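Local coordinates for protein S-adenosylmethionine:2-demethylmenaquinone methyltransferase (Geobacillus kaustophilus, PDB 2PCN) that belongs to the RraA-like family and assembles as a trimer of subunits, each built round a mixed beta sheet, at residues Glu13-Glu18 with Gly132-Glu137; Gly32-Val37 with Pro138-Tyr143; Phe40-Leu45 with Lys118-Gly123. All blocks are in the same frame, centred on the assembly; numbering follows the deposited sequence.

Overall arrangement
Contacts 1 and 2 are neighbours, their centres about 11 Å apart, and follow one chain path: strand 134-136 leads through 138-140 into strand 141-145. The Trp136 ring of contact 1 packs on Ile34 and Val142 of contact 2. Contact 2 lies nearest the chain centre and is held by four backbone hydrogen bonds beside the apolar side chains of Ile34, Ala140 and Val142. Contact 1, farther out, has a backbone hydrogen bond, with Val134, Cys17 and the Trp136 ring packing beside it. Contact 3 lies farthest from the chain centre, where a helix start meets a largely exposed loop, and is built round a buried carboxylate and ordered waters; Leu45, on helix 44-52, touches Val37 and so joins it to the sheet.

Contact 1 of 3, residues Glu13-Glu18 with Gly132-Glu137; sequences ELQVCE and GGVRWE
Val134 presses its CG2 methyl against the backbone of Cys17, 3.5 Å from Cys17 CA, while its CG1 reaches toward the side chain of Gln15. The split follows from the torsion of Val134: CG1 stands anti to the backbone N (chi1 170°), leaving CG2 beside that N, and the two methyls serve different neighbours. The Gln15 chain runs out extended beyond CG and lays its amide end against the backbone of Arg135. Cys17 turns SG away from its own backbone N (chi1 -171°), and the sulfur meets the Trp136 ring at the edge, near its plane, 4.0 Å from CZ2; this is a sulfur-aromatic contact of the edge-on kind. One face of the same indole carries Val134 CG1, offset toward the rim, and its NE1 is bonded to Phe131 O. A nearly straight backbone hydrogen bond runs from Glu18 N to Gly132 O, 2.9 Å with 171° at the hydrogen. Glu18, extended beyond CG, runs alongside the glycine turn, OE2 lying 3.4 Å from Gly133 CA. Within 132-137, Arg135 NE and Glu137 OE2 form a salt bridge (3.2 Å) whose hydrogen bond is weak. Strand 14-16 pairs with strand 148-152, whose Val149 and Val151 also touch Trp136; strand 134-136 pairs antiparallel with 129-131, and Val16 packs on Val115 of a second subunit.

Contact 2 of 3, residues Gly32-Val37 with Pro138-Tyr143; sequences GPIATV and PGAYVY
Ile34 N donates to Ala140 O at 2.7 Å, nearly along the C=O axis, in the shortest of four backbone hydrogen bonds that tie strand 30-38 to strand 141-145 and the loop that leads into it, in the mixed sheet of this RraA-like fold. The same carbonyl has a second, softer neighbour, Pro33 CA, in a CA-H...O contact of 3.4 Å. The pairing is antiparallel: Gly32 and Val142 form a hydrogen-bonded pair, giving and receiving one bond each, and Pro33 with Tyr141 is the non-hydrogen-bonded pair beside it. In the loop ahead of the strand, Gly139 N gives to Ile34 O at 3.1 Å. On the face carrying Pro33 and Tyr141, the proline lies over one face of the phenol ring; Pro33 CB is 4.3 Å from the Tyr141 ring centroid, 22° off the normal, a CH-pi contact, and the two side chains cross obliquely. Ile34 meets Val142, which points to the other face, at about a right angle. Ile34 CG1 lies beside its own backbone N (chi1 -69°), which carries it to 3.6 Å from Val142 CG1 and lets the terminal CD1 touch Ala140 CB. Val149 and Val151 of strand 148-152 and Val58 and Val60 of strand 58-62 also pack on these side chains. Thr36 OG1, hydrogen-bonded to Val127 O, also brushes the exposed Pro138 ring, its nearest approach being 3.6 Å to Pro138 CG.

Contact 3 of 3, residues Phe40-Leu45 with Lys118-Gly123; sequences FEDNVL and KKEGKG. With ACT (acetate ion), chain B.
Asp42 holds CG anti to its backbone N (chi1 -165°), and this swings the carboxylate across to the backbone of 120-121, while the twice-bent chain of Lys119, turned at chi2 (-75°) and chi4, brings its ammonium back to Asn43. The Asp42 carboxylate makes an Asx turn, OD1 accepting from Val44 N two residues on at the start of helix 44-52. The same OD1 takes Gly121 N from the syn side, 34° out of the carboxylate plane, while OD2 offers its syn lone pair to Glu120 N at 2.7 Å. One carboxylate thus joins the helix start to the 118-123 loop. The backbones are bridged too, by Lys118 N to Glu41 O at 2.8 Å and by Asn43 N to Lys118 O. Glu120 OE1 lies 4.2 Å from Asp42 OD2, and a water donating to both oxygens probably eases their repulsion. A second water donates to Asp42 OD1 and Lys122 O and accepts from Leu45 N. Apolar contact comes from Val44 CG2, tight against Lys119 CA, and from Leu45 CD1, set against the Gly123 backbone. Buried Glu41 uses OE2 in a salt bridge to Arg68 and a hydrogen bond to Ser66. Asn43, held through ND2 to Leu71 O, receives a weak bond from Lys119 NZ on OD1; Lys119 NZ is also bonded to Ser117 O and grips acetate, probably from the crystallisation liquor, with acetate OXT 2.9 Å from Lys119 NZ.

Contact 1 of 3, residues Glu13-Glu18 with Gly132-Glu137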
ATOM      1  N   GLU A  13     -27.798   6.048  -8.978  1.00 28.86           N
ATOM      2  CA  GLU A  13     -27.915   4.809  -9.744  1.00 28.74           C
ATOM      3  C   GLU A  13     -26.676   3.944  -9.577  1.00 27.01           C
ATOM      4  O   GLU A  13     -26.507   2.950 -10.286  1.00 25.06           O
ATOM      5  CB  GLU A  13     -28.081   5.112 -11.231  1.00 30.80           C
ATOM      6  CG  GLU A  13     -29.365   5.807 -11.609  1.00 42.23           C
ATOM      7  CD  GLU A  13     -29.418   6.120 -13.088  1.00 48.27           C
ATOM      8  OE1 GLU A  13     -28.559   6.894 -13.557  1.00 49.29           O
ATOM      9  OE2 GLU A  13     -30.312   5.587 -13.781  1.00 54.02           O
ATOM     10  N   LEU A  14     -25.810   4.316  -8.642  1.00 17.70           N
ATOM     11  CA  LEU A  14     -24.571   3.580  -8.442  1.00 19.41           C
ATOM     12  C   LEU A  14     -24.382   2.914  -7.091  1.00 18.61           C
ATOM     13  O   LEU A  14     -24.915   3.353  -6.072  1.00 17.38           O
ATOM     14  CB  LEU A  14     -23.370   4.504  -8.670  1.00 16.95           C
ATOM     15  CG  LEU A  14     -23.072   5.054 -10.063  1.00 17.95           C
ATOM     16  CD1 LEU A  14     -21.962   6.089  -9.962  1.00 17.28           C
ATOM     17  CD2 LEU A  14     -22.664   3.920 -10.990  1.00 21.01           C
ATOM     18  N   GLN A  15     -23.608   1.835  -7.119  1.00 17.66           N
ATOM     19  CA  GLN A  15     -23.228   1.102  -5.927  1.00 15.41           C
ATOM     20  C   GLN A  15     -21.738   1.404  -5.847  1.00 15.22           C
ATOM     21  O   GLN A  15     -21.034   1.307  -6.851  1.00 13.66           O
ATOM     22  CB  GLN A  15     -23.433  -0.399  -6.112  1.00 17.12           C
ATOM     23  CG  GLN A  15     -24.869  -0.855  -5.970  1.00 16.47           C
ATOM     24  CD  GLN A  15     -24.986  -2.354  -6.069  1.00 14.08           C
ATOM     25  OE1 GLN A  15     -25.106  -2.911  -7.162  1.00 18.41           O
ATOM     26  NE2 GLN A  15     -24.929  -3.023  -4.926  1.00 11.97           N
ATOM     27  N   VAL A  16     -21.261   1.787  -4.670  1.00 13.18           N
ATOM     28  CA  VAL A  16     -19.851   2.106  -4.497  1.00 14.34           C
ATOM     29  C   VAL A  16     -19.180   1.034  -3.650  1.00 12.71           C
ATOM     30  O   VAL A  16     -19.555   0.815  -2.500  1.00 10.73           O
ATOM     31  CB  VAL A  16     -19.674   3.481  -3.818  1.00 15.00           C
ATOM     32  CG1 VAL A  16     -18.196   3.793  -3.652  1.00 11.53           C
ATOM     33  CG2 VAL A  16     -20.350   4.560  -4.651  1.00 21.98           C
ATOM     34  N   CYS A  17     -18.189   0.360  -4.229  1.00 11.47           N
ATOM     35  CA  CYS A  17     -17.481  -0.692  -3.518  1.00 11.18           C
ATOM     36  C   CYS A  17     -16.755  -0.128  -2.300  1.00 16.38           C
ATOM     37  O   CYS A  17     -16.026   0.864  -2.396  1.00 13.35           O
ATOM     38  CB  CYS A  17     -16.484  -1.382  -4.452  1.00 13.95           C
ATOM     39  SG  CYS A  17     -15.731  -2.860  -3.735  1.00 13.85           S
ATOM     40  N   GLU A  18     -16.958  -0.772  -1.156  1.00 15.33           N
ATOM     41  CA  GLU A  18     -16.355  -0.345   0.102  1.00 14.76           C
ATOM     42  C   GLU A  18     -15.000  -0.995   0.340  1.00 18.55           C
ATOM     43  O   GLU A  18     -14.236  -0.566   1.206  1.00 21.80           O
ATOM     44  CB  GLU A  18     -17.299  -0.682   1.255  1.00 18.11           C
ATOM     45  CG  GLU A  18     -18.640   0.017   1.164  1.00 20.87           C
ATOM     46  CD  GLU A  18     -19.674  -0.598   2.084  1.00 33.75           C
ATOM     47  OE1 GLU A  18     -19.353  -0.833   3.266  1.00 37.54           O
ATOM     48  OE2 GLU A  18     -20.809  -0.838   1.621  1.00 42.39           O
ATOM     49  N   GLY A 132     -17.854  -6.561  -0.512  1.00 13.32           N
ATOM     50  CA  GLY A 132     -17.481  -5.158  -0.545  1.00 11.87           C
ATOM     51  C   GLY A 132     -18.681  -4.241  -0.439  1.00 15.65           C
ATOM     52  O   GLY A 132     -18.625  -3.084  -0.857  1.00 16.65           O
ATOM     53  N   GLY A 133     -19.766  -4.763   0.126  1.00 15.43           N
ATOM     54  CA  GLY A 133     -20.979  -3.980   0.282  1.00 17.99           C
ATOM     55  C   GLY A 133     -21.682  -3.735  -1.038  1.00 17.09           C
ATOM     56  O   GLY A 133     -22.519  -2.838  -1.148  1.00 16.63           O
ATOM     57  N   VAL A 134     -21.355  -4.542  -2.042  1.00 14.66           N
ATOM     58  CA  VAL A 134     -21.949  -4.389  -3.366  1.00 10.73           C
ATOM     59  C   VAL A 134     -22.546  -5.689  -3.898  1.00 13.25           C
ATOM     60  O   VAL A 134     -22.042  -6.778  -3.622  1.00 10.84           O
ATOM     61  CB  VAL A 134     -20.889  -3.874  -4.388  1.00 11.81           C
ATOM     62  CG1 VAL A 134     -21.432  -3.941  -5.817  1.00 12.15           C
ATOM     63  CG2 VAL A 134     -20.501  -2.446  -4.048  1.00 11.62           C
ATOM     64  N   ARG A 135     -23.632  -5.564  -4.652  1.00 12.38           N
ATOM     65  CA  ARG A 135     -24.286  -6.714  -5.267  1.00 11.43           C
ATOM     66  C   ARG A 135     -23.846  -6.660  -6.726  1.00 10.64           C
ATOM     67  O   ARG A 135     -24.215  -5.738  -7.455  1.00 13.54           O
ATOM     68  CB  ARG A 135     -25.810  -6.575  -5.166  1.00 18.12           C
ATOM     69  CG  ARG A 135     -26.603  -7.745  -5.729  1.00 20.69           C
ATOM     70  CD  ARG A 135     -28.078  -7.367  -5.865  1.00 30.79           C
ATOM     71  NE  ARG A 135     -28.910  -8.473  -6.334  1.00 38.08           N
ATOM     72  CZ  ARG A 135     -29.205  -9.546  -5.606  1.00 43.71           C
ATOM     73  NH1 ARG A 135     -28.735  -9.661  -4.371  1.00 46.72           N
ATOM     74  NH2 ARG A 135     -29.974 -10.502  -6.111  1.00 44.92           N
ATOM     75  N   TRP A 136     -23.043  -7.637  -7.139  1.00 10.64           N
ATOM     76  CA  TRP A 136     -22.522  -7.696  -8.502  1.00  9.72           C
ATOM     77  C   TRP A 136     -23.360  -8.637  -9.368  1.00 10.48           C
ATOM     78  O   TRP A 136     -23.297  -9.854  -9.207  1.00 14.84           O
ATOM     79  CB  TRP A 136     -21.067  -8.181  -8.483  1.00 10.34           C
ATOM     80  CG  TRP A 136     -20.213  -7.503  -7.446  1.00 12.90           C
ATOM     81  CD1 TRP A 136     -20.249  -7.703  -6.096  1.00 10.48           C
ATOM     82  CD2 TRP A 136     -19.202  -6.515  -7.679  1.00  9.81           C
ATOM     83  NE1 TRP A 136     -19.321  -6.903  -5.472  1.00  8.65           N
ATOM     84  CE2 TRP A 136     -18.664  -6.164  -6.421  1.00  6.17           C
ATOM     85  CE3 TRP A 136     -18.696  -5.895  -8.828  1.00 11.83           C
ATOM     86  CZ2 TRP A 136     -17.641  -5.216  -6.278  1.00 10.18           C
ATOM     87  CZ3 TRP A 136     -17.679  -4.952  -8.688  1.00 13.73           C
ATOM     88  CH2 TRP A 136     -17.163  -4.623  -7.422  1.00 14.58           C
ATOM     89  N   GLU A 137     -24.123  -8.066 -10.295  1.00 14.27           N
ATOM     90  CA  GLU A 137     -24.992  -8.846 -11.173  1.00 19.35           C
ATOM     91  C   GLU A 137     -24.480  -8.979 -12.602  1.00 17.15           C
ATOM     92  O   GLU A 137     -23.925  -8.039 -13.163  1.00 15.91           O
ATOM     93  CB  GLU A 137     -26.388  -8.216 -11.216  1.00 20.34           C
ATOM     94  CG  GLU A 137     -27.154  -8.265  -9.906  1.00 30.22           C
ATOM     95  CD  GLU A 137     -28.516  -7.599 -10.012  1.00 36.51           C
ATOM     96  OE1 GLU A 137     -29.233  -7.869 -10.998  1.00 41.46           O
ATOM     97  OE2 GLU A 137     -28.869  -6.813  -9.107  1.00 35.90           O
TER

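Contact 2 of 3, residues Gly32-Val37 with Pro138-Tyr143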
ATOM      1  N   GLY A  32     -16.502  -1.820 -18.110  1.00 12.05           N
ATOM      2  CA  GLY A  32     -17.198  -2.651 -19.073  1.00 13.06           C
ATOM      3  C   GLY A  32     -18.243  -3.534 -18.419  1.00 13.26           C
ATOM      4  O   GLY A  32     -18.387  -3.527 -17.196  1.00 12.51           O
ATOM      5  N   PRO A  33     -18.988  -4.314 -19.216  1.00 11.27           N
ATOM      6  CA  PRO A  33     -20.030  -5.211 -18.710  1.00 10.48           C
ATOM      7  C   PRO A  33     -19.439  -6.288 -17.812  1.00 10.38           C
ATOM      8  O   PRO A  33     -18.387  -6.851 -18.107  1.00 12.55           O
ATOM      9  CB  PRO A  33     -20.641  -5.780 -19.988  1.00 11.38           C
ATOM     10  CG  PRO A  33     -19.465  -5.848 -20.901  1.00 14.83           C
ATOM     11  CD  PRO A  33     -18.783  -4.512 -20.661  1.00 11.91           C
ATOM     12  N   ILE A  34     -20.134  -6.567 -16.718  1.00 10.64           N
ATOM     13  CA  ILE A  34     -19.709  -7.554 -15.739  1.00 10.26           C
ATOM     14  C   ILE A  34     -20.065  -9.001 -16.084  1.00 12.66           C
ATOM     15  O   ILE A  34     -21.160  -9.291 -16.557  1.00  9.45           O
ATOM     16  CB  ILE A  34     -20.337  -7.242 -14.355  1.00 11.70           C
ATOM     17  CG1 ILE A  34     -19.723  -5.972 -13.770  1.00 15.33           C
ATOM     18  CG2 ILE A  34     -20.167  -8.422 -13.419  1.00 16.19           C
ATOM     19  CD1 ILE A  34     -20.357  -5.553 -12.450  1.00 20.06           C
ATOM     20  N   ALA A  35     -19.109  -9.890 -15.840  1.00  9.24           N
ATOM     21  CA  ALA A  35     -19.269 -11.328 -16.011  1.00 11.97           C
ATOM     22  C   ALA A  35     -18.856 -11.786 -14.615  1.00 10.59           C
ATOM     23  O   ALA A  35     -17.871 -11.275 -14.075  1.00  9.67           O
ATOM     24  CB  ALA A  35     -18.300 -11.863 -17.052  1.00 14.07           C
ATOM     25  N   THR A  36     -19.592 -12.724 -14.023  1.00  8.55           N
ATOM     26  CA  THR A  36     -19.278 -13.165 -12.665  1.00 10.74           C
ATOM     27  C   THR A  36     -18.810 -14.600 -12.486  1.00 10.42           C
ATOM     28  O   THR A  36     -19.169 -15.500 -13.251  1.00  8.94           O
ATOM     29  CB  THR A  36     -20.490 -12.981 -11.722  1.00 12.38           C
ATOM     30  OG1 THR A  36     -21.553 -13.848 -12.142  1.00 14.09           O
ATOM     31  CG2 THR A  36     -20.981 -11.541 -11.740  1.00 11.27           C
ATOM     32  N   VAL A  37     -18.010 -14.797 -11.445  1.00 10.83           N
ATOM     33  CA  VAL A  37     -17.498 -16.111 -11.077  1.00 12.71           C
ATOM     34  C   VAL A  37     -17.437 -16.143  -9.554  1.00 12.16           C
ATOM     35  O   VAL A  37     -16.882 -15.238  -8.929  1.00  9.76           O
ATOM     36  CB  VAL A  37     -16.076 -16.368 -11.622  1.00 18.29           C
ATOM     37  CG1 VAL A  37     -15.621 -17.766 -11.220  1.00 21.67           C
ATOM     38  CG2 VAL A  37     -16.052 -16.224 -13.130  1.00 18.06           C
ATOM     39  N   PRO A 138     -24.663 -10.160 -13.211  1.00 17.53           N
ATOM     40  CA  PRO A 138     -24.208 -10.357 -14.589  1.00 16.37           C
ATOM     41  C   PRO A 138     -24.919  -9.343 -15.484  1.00 16.56           C
ATOM     42  O   PRO A 138     -26.110  -9.093 -15.314  1.00 17.71           O
ATOM     43  CB  PRO A 138     -24.644 -11.789 -14.891  1.00 17.76           C
ATOM     44  CG  PRO A 138     -24.544 -12.455 -13.555  1.00 17.73           C
ATOM     45  CD  PRO A 138     -25.159 -11.422 -12.636  1.00 20.66           C
ATOM     46  N   GLY A 139     -24.191  -8.749 -16.422  1.00 17.20           N
ATOM     47  CA  GLY A 139     -24.810  -7.777 -17.305  1.00 21.83           C
ATOM     48  C   GLY A 139     -24.713  -6.354 -16.789  1.00 23.53           C
ATOM     49  O   GLY A 139     -24.911  -5.403 -17.547  1.00 24.33           O
ATOM     50  N   ALA A 140     -24.427  -6.202 -15.500  1.00 16.14           N
ATOM     51  CA  ALA A 140     -24.282  -4.874 -14.912  1.00 15.48           C
ATOM     52  C   ALA A 140     -22.979  -4.291 -15.449  1.00 16.43           C
ATOM     53  O   ALA A 140     -22.197  -5.002 -16.075  1.00 14.60           O
ATOM     54  CB  ALA A 140     -24.233  -4.970 -13.388  1.00 17.99           C
ATOM     55  N   TYR A 141     -22.751  -3.003 -15.211  1.00 15.47           N
ATOM     56  CA  TYR A 141     -21.539  -2.341 -15.687  1.00 15.04           C
ATOM     57  C   TYR A 141     -20.663  -1.864 -14.538  1.00 14.17           C
ATOM     58  O   TYR A 141     -21.153  -1.268 -13.581  1.00 14.37           O
ATOM     59  CB  TYR A 141     -21.907  -1.150 -16.577  1.00 21.20           C
ATOM     60  CG  TYR A 141     -22.079  -1.499 -18.038  1.00 31.87           C
ATOM     61  CD1 TYR A 141     -20.998  -1.442 -18.917  1.00 37.11           C
ATOM     62  CD2 TYR A 141     -23.315  -1.909 -18.538  1.00 39.49           C
ATOM     63  CE1 TYR A 141     -21.142  -1.782 -20.261  1.00 41.54           C
ATOM     64  CE2 TYR A 141     -23.470  -2.254 -19.881  1.00 44.47           C
ATOM     65  CZ  TYR A 141     -22.380  -2.187 -20.736  1.00 45.91           C
ATOM     66  OH  TYR A 141     -22.528  -2.524 -22.064  1.00 49.62           O
ATOM     67  N   VAL A 142     -19.363  -2.120 -14.639  1.00  8.96           N
ATOM     68  CA  VAL A 142     -18.439  -1.699 -13.597  1.00  8.95           C
ATOM     69  C   VAL A 142     -17.401  -0.720 -14.139  1.00 10.48           C
ATOM     70  O   VAL A 142     -16.902  -0.871 -15.254  1.00 13.40           O
ATOM     71  CB  VAL A 142     -17.727  -2.919 -12.958  1.00 11.68           C
ATOM     72  CG1 VAL A 142     -16.915  -3.667 -14.006  1.00  5.81           C
ATOM     73  CG2 VAL A 142     -16.843  -2.464 -11.806  1.00 10.42           C
ATOM     74  N   TYR A 143     -17.095   0.294 -13.343  1.00 10.08           N
ATOM     75  CA  TYR A 143     -16.120   1.310 -13.716  1.00 10.38           C
ATOM     76  C   TYR A 143     -15.078   1.343 -12.609  1.00  9.67           C
ATOM     77  O   TYR A 143     -15.419   1.450 -11.431  1.00  8.82           O
ATOM     78  CB  TYR A 143     -16.799   2.675 -13.828  1.00 12.58           C
ATOM     79  CG  TYR A 143     -17.934   2.705 -14.827  1.00 11.25           C
ATOM     80  CD1 TYR A 143     -17.697   2.954 -16.177  1.00 13.00           C
ATOM     81  CD2 TYR A 143     -19.243   2.448 -14.425  1.00 14.50           C
ATOM     82  CE1 TYR A 143     -18.739   2.947 -17.106  1.00 19.07           C
ATOM     83  CE2 TYR A 143     -20.292   2.439 -15.342  1.00 17.45           C
ATOM     84  CZ  TYR A 143     -20.034   2.688 -16.680  1.00 22.98           C
ATOM     85  OH  TYR A 143     -21.073   2.684 -17.585  1.00 23.90           O
TER

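Contact 3 of 3, residues Phe40-Leu45 with Lys118-Gly123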
ATOM      1  N   PHE A  40     -13.947 -20.530  -4.375  1.00 12.86           N
ATOM      2  CA  PHE A  40     -13.258 -20.550  -3.094  1.00 11.32           C
ATOM      3  C   PHE A  40     -11.952 -21.325  -3.249  1.00 13.77           C
ATOM      4  O   PHE A  40     -11.936 -22.562  -3.231  1.00 10.34           O
ATOM      5  CB  PHE A  40     -14.125 -21.196  -2.013  1.00 11.39           C
ATOM      6  CG  PHE A  40     -13.495 -21.180  -0.649  1.00 13.89           C
ATOM      7  CD1 PHE A  40     -13.134 -19.979  -0.054  1.00 14.22           C
ATOM      8  CD2 PHE A  40     -13.242 -22.367   0.029  1.00 20.41           C
ATOM      9  CE1 PHE A  40     -12.526 -19.955   1.201  1.00 22.70           C
ATOM     10  CE2 PHE A  40     -12.635 -22.355   1.284  1.00 18.70           C
ATOM     11  CZ  PHE A  40     -12.276 -21.144   1.871  1.00 20.10           C
ATOM     12  N   GLU A  41     -10.867 -20.577  -3.434  1.00 13.00           N
ATOM     13  CA  GLU A  41      -9.527 -21.135  -3.590  1.00 13.96           C
ATOM     14  C   GLU A  41      -9.393 -22.122  -4.757  1.00 16.47           C
ATOM     15  O   GLU A  41      -8.548 -23.020  -4.737  1.00 15.16           O
ATOM     16  CB  GLU A  41      -9.095 -21.779  -2.265  1.00 13.79           C
ATOM     17  CG  GLU A  41      -9.467 -20.915  -1.052  1.00 16.97           C
ATOM     18  CD  GLU A  41      -8.851 -21.397   0.248  1.00 24.10           C
ATOM     19  OE1 GLU A  41      -8.826 -22.620   0.483  1.00 17.80           O
ATOM     20  OE2 GLU A  41      -8.403 -20.546   1.043  1.00 17.76           O
ATOM     21  N   ASP A  42     -10.226 -21.938  -5.778  1.00 14.28           N
ATOM     22  CA  ASP A  42     -10.212 -22.787  -6.972  1.00 12.04           C
ATOM     23  C   ASP A  42     -10.408 -21.836  -8.156  1.00 11.05           C
ATOM     24  O   ASP A  42     -11.266 -20.958  -8.101  1.00 12.18           O
ATOM     25  CB  ASP A  42     -11.361 -23.801  -6.908  1.00 13.80           C
ATOM     26  CG  ASP A  42     -11.204 -24.933  -7.911  1.00 18.39           C
ATOM     27  OD1 ASP A  42     -11.226 -24.672  -9.134  1.00 16.96           O
ATOM     28  OD2 ASP A  42     -11.057 -26.091  -7.473  1.00 21.55           O
ATOM     29  N   ASN A  43      -9.626 -21.990  -9.221  1.00 11.19           N
ATOM     30  CA  ASN A  43      -9.769 -21.065 -10.343  1.00 11.22           C
ATOM     31  C   ASN A  43     -10.058 -21.668 -11.714  1.00 15.38           C
ATOM     32  O   ASN A  43      -9.892 -20.996 -12.733  1.00 12.75           O
ATOM     33  CB  ASN A  43      -8.534 -20.148 -10.417  1.00 15.74           C
ATOM     34  CG  ASN A  43      -7.350 -20.786 -11.133  1.00 14.22           C
ATOM     35  OD1 ASN A  43      -7.265 -22.004 -11.279  1.00 11.12           O
ATOM     36  ND2 ASN A  43      -6.414 -19.947 -11.573  1.00 14.21           N
ATOM     37  N   VAL A  44     -10.503 -22.922 -11.750  1.00 13.10           N
ATOM     38  CA  VAL A  44     -10.821 -23.553 -13.028  1.00 11.65           C
ATOM     39  C   VAL A  44     -11.907 -22.758 -13.749  1.00 11.17           C
ATOM     40  O   VAL A  44     -11.833 -22.547 -14.957  1.00 10.20           O
ATOM     41  CB  VAL A  44     -11.318 -24.996 -12.838  1.00 10.29           C
ATOM     42  CG1 VAL A  44     -11.875 -25.534 -14.156  1.00 12.83           C
ATOM     43  CG2 VAL A  44     -10.174 -25.870 -12.349  1.00 15.88           C
ATOM     44  N   LEU A  45     -12.919 -22.321 -13.005  1.00 11.06           N
ATOM     45  CA  LEU A  45     -14.000 -21.549 -13.597  1.00  7.60           C
ATOM     46  C   LEU A  45     -13.556 -20.138 -13.952  1.00  9.60           C
ATOM     47  O   LEU A  45     -14.151 -19.496 -14.817  1.00 10.24           O
ATOM     48  CB  LEU A  45     -15.203 -21.514 -12.654  1.00  6.46           C
ATOM     49  CG  LEU A  45     -15.852 -22.895 -12.511  1.00  9.87           C
ATOM     50  CD1 LEU A  45     -16.986 -22.832 -11.501  1.00 15.09           C
ATOM     51  CD2 LEU A  45     -16.362 -23.354 -13.877  1.00 15.65           C
ATOM     52  N   LYS A 118      -6.558 -24.347  -6.149  1.00 12.19           N
ATOM     53  CA  LYS A 118      -6.991 -25.697  -6.481  1.00 17.43           C
ATOM     54  C   LYS A 118      -7.524 -25.710  -7.908  1.00 17.88           C
ATOM     55  O   LYS A 118      -7.898 -24.667  -8.446  1.00 15.67           O
ATOM     56  CB  LYS A 118      -8.078 -26.156  -5.505  1.00 17.39           C
ATOM     57  CG  LYS A 118      -7.550 -26.442  -4.110  1.00 21.70           C
ATOM     58  CD  LYS A 118      -8.652 -26.916  -3.182  1.00 33.66           C
ATOM     59  CE  LYS A 118      -8.073 -27.403  -1.863  1.00 40.13           C
ATOM     60  NZ  LYS A 118      -7.223 -26.368  -1.212  1.00 46.04           N
ATOM     61  N   LYS A 119      -7.550 -26.888  -8.520  1.00 11.97           N
ATOM     62  CA  LYS A 119      -8.026 -27.025  -9.891  1.00 14.85           C
ATOM     63  C   LYS A 119      -9.107 -28.101  -9.974  1.00 16.55           C
ATOM     64  O   LYS A 119      -9.034 -29.013 -10.802  1.00 17.44           O
ATOM     65  CB  LYS A 119      -6.852 -27.385 -10.808  1.00 16.77           C
ATOM     66  CG  LYS A 119      -5.726 -26.345 -10.829  1.00 20.27           C
ATOM     67  CD  LYS A 119      -6.120 -25.111 -11.633  1.00 15.91           C
ATOM     68  CE  LYS A 119      -5.024 -24.048 -11.626  1.00 17.58           C
ATOM     69  NZ  LYS A 119      -4.852 -23.427 -10.280  1.00 15.57           N
ATOM     70  N   GLU A 120     -10.121 -27.980  -9.123  1.00 17.76           N
ATOM     71  CA  GLU A 120     -11.203 -28.957  -9.079  1.00 18.66           C
ATOM     72  C   GLU A 120     -12.461 -28.544  -9.836  1.00 18.42           C
ATOM     73  O   GLU A 120     -13.299 -29.386 -10.159  1.00 17.15           O
ATOM     74  CB  GLU A 120     -11.544 -29.261  -7.621  1.00 19.57           C
ATOM     75  CG  GLU A 120     -10.313 -29.599  -6.795  1.00 24.48           C
ATOM     76  CD  GLU A 120     -10.644 -30.012  -5.380  1.00 32.21           C
ATOM     77  OE1 GLU A 120     -11.383 -29.274  -4.694  1.00 30.74           O
ATOM     78  OE2 GLU A 120     -10.156 -31.076  -4.949  1.00 36.64           O
ATOM     79  N   GLY A 121     -12.601 -27.253 -10.115  1.00 12.83           N
ATOM     80  CA  GLY A 121     -13.768 -26.791 -10.844  1.00 16.22           C
ATOM     81  C   GLY A 121     -14.967 -26.461  -9.977  1.00 14.27           C
ATOM     82  O   GLY A 121     -16.071 -26.277 -10.485  1.00 18.24           O
ATOM     83  N   LYS A 122     -14.763 -26.390  -8.666  1.00 15.53           N
ATOM     84  CA  LYS A 122     -15.850 -26.062  -7.753  1.00 16.45           C
ATOM     85  C   LYS A 122     -16.161 -24.571  -7.889  1.00 12.81           C
ATOM     86  O   LYS A 122     -15.279 -23.775  -8.212  1.00 16.75           O
ATOM     87  CB  LYS A 122     -15.450 -26.414  -6.319  1.00 17.04           C
ATOM     88  CG  LYS A 122     -15.100 -27.893  -6.164  1.00 19.23           C
ATOM     89  CD  LYS A 122     -14.506 -28.233  -4.806  1.00 23.10           C
ATOM     90  CE  LYS A 122     -15.532 -28.152  -3.697  1.00 13.62           C
ATOM     91  NZ  LYS A 122     -15.006 -28.778  -2.445  1.00 19.04           N
ATOM     92  N   GLY A 123     -17.418 -24.203  -7.656  1.00 14.02           N
ATOM     93  CA  GLY A 123     -17.826 -22.814  -7.778  1.00 11.31           C
ATOM     94  C   GLY A 123     -18.880 -22.661  -8.859  1.00 15.25           C
ATOM     95  O   GLY A 123     -19.379 -23.656  -9.387  1.00 14.45           O
TER
HETATM   96  C   ACT B 600      -3.161 -20.258 -10.301  1.00 27.16           C
HETATM   97  O   ACT B 600      -2.879 -20.861 -11.320  1.00 29.64           O
HETATM   98  OXT ACT B 600      -3.824 -20.804  -9.435  1.00 24.71           O
HETATM   99  CH3 ACT B 600      -2.690 -18.839 -10.109  1.00 19.95           C
HETATM  100  O   HOH W   1     -14.725 -23.081  -5.270  1.00 21.91           O
HETATM  101  O   HOH W   2     -13.261 -23.230 -10.150  1.00 16.08           O
HETATM  102  O   HOH W   3     -11.821 -26.608  -5.001  1.00 16.63           O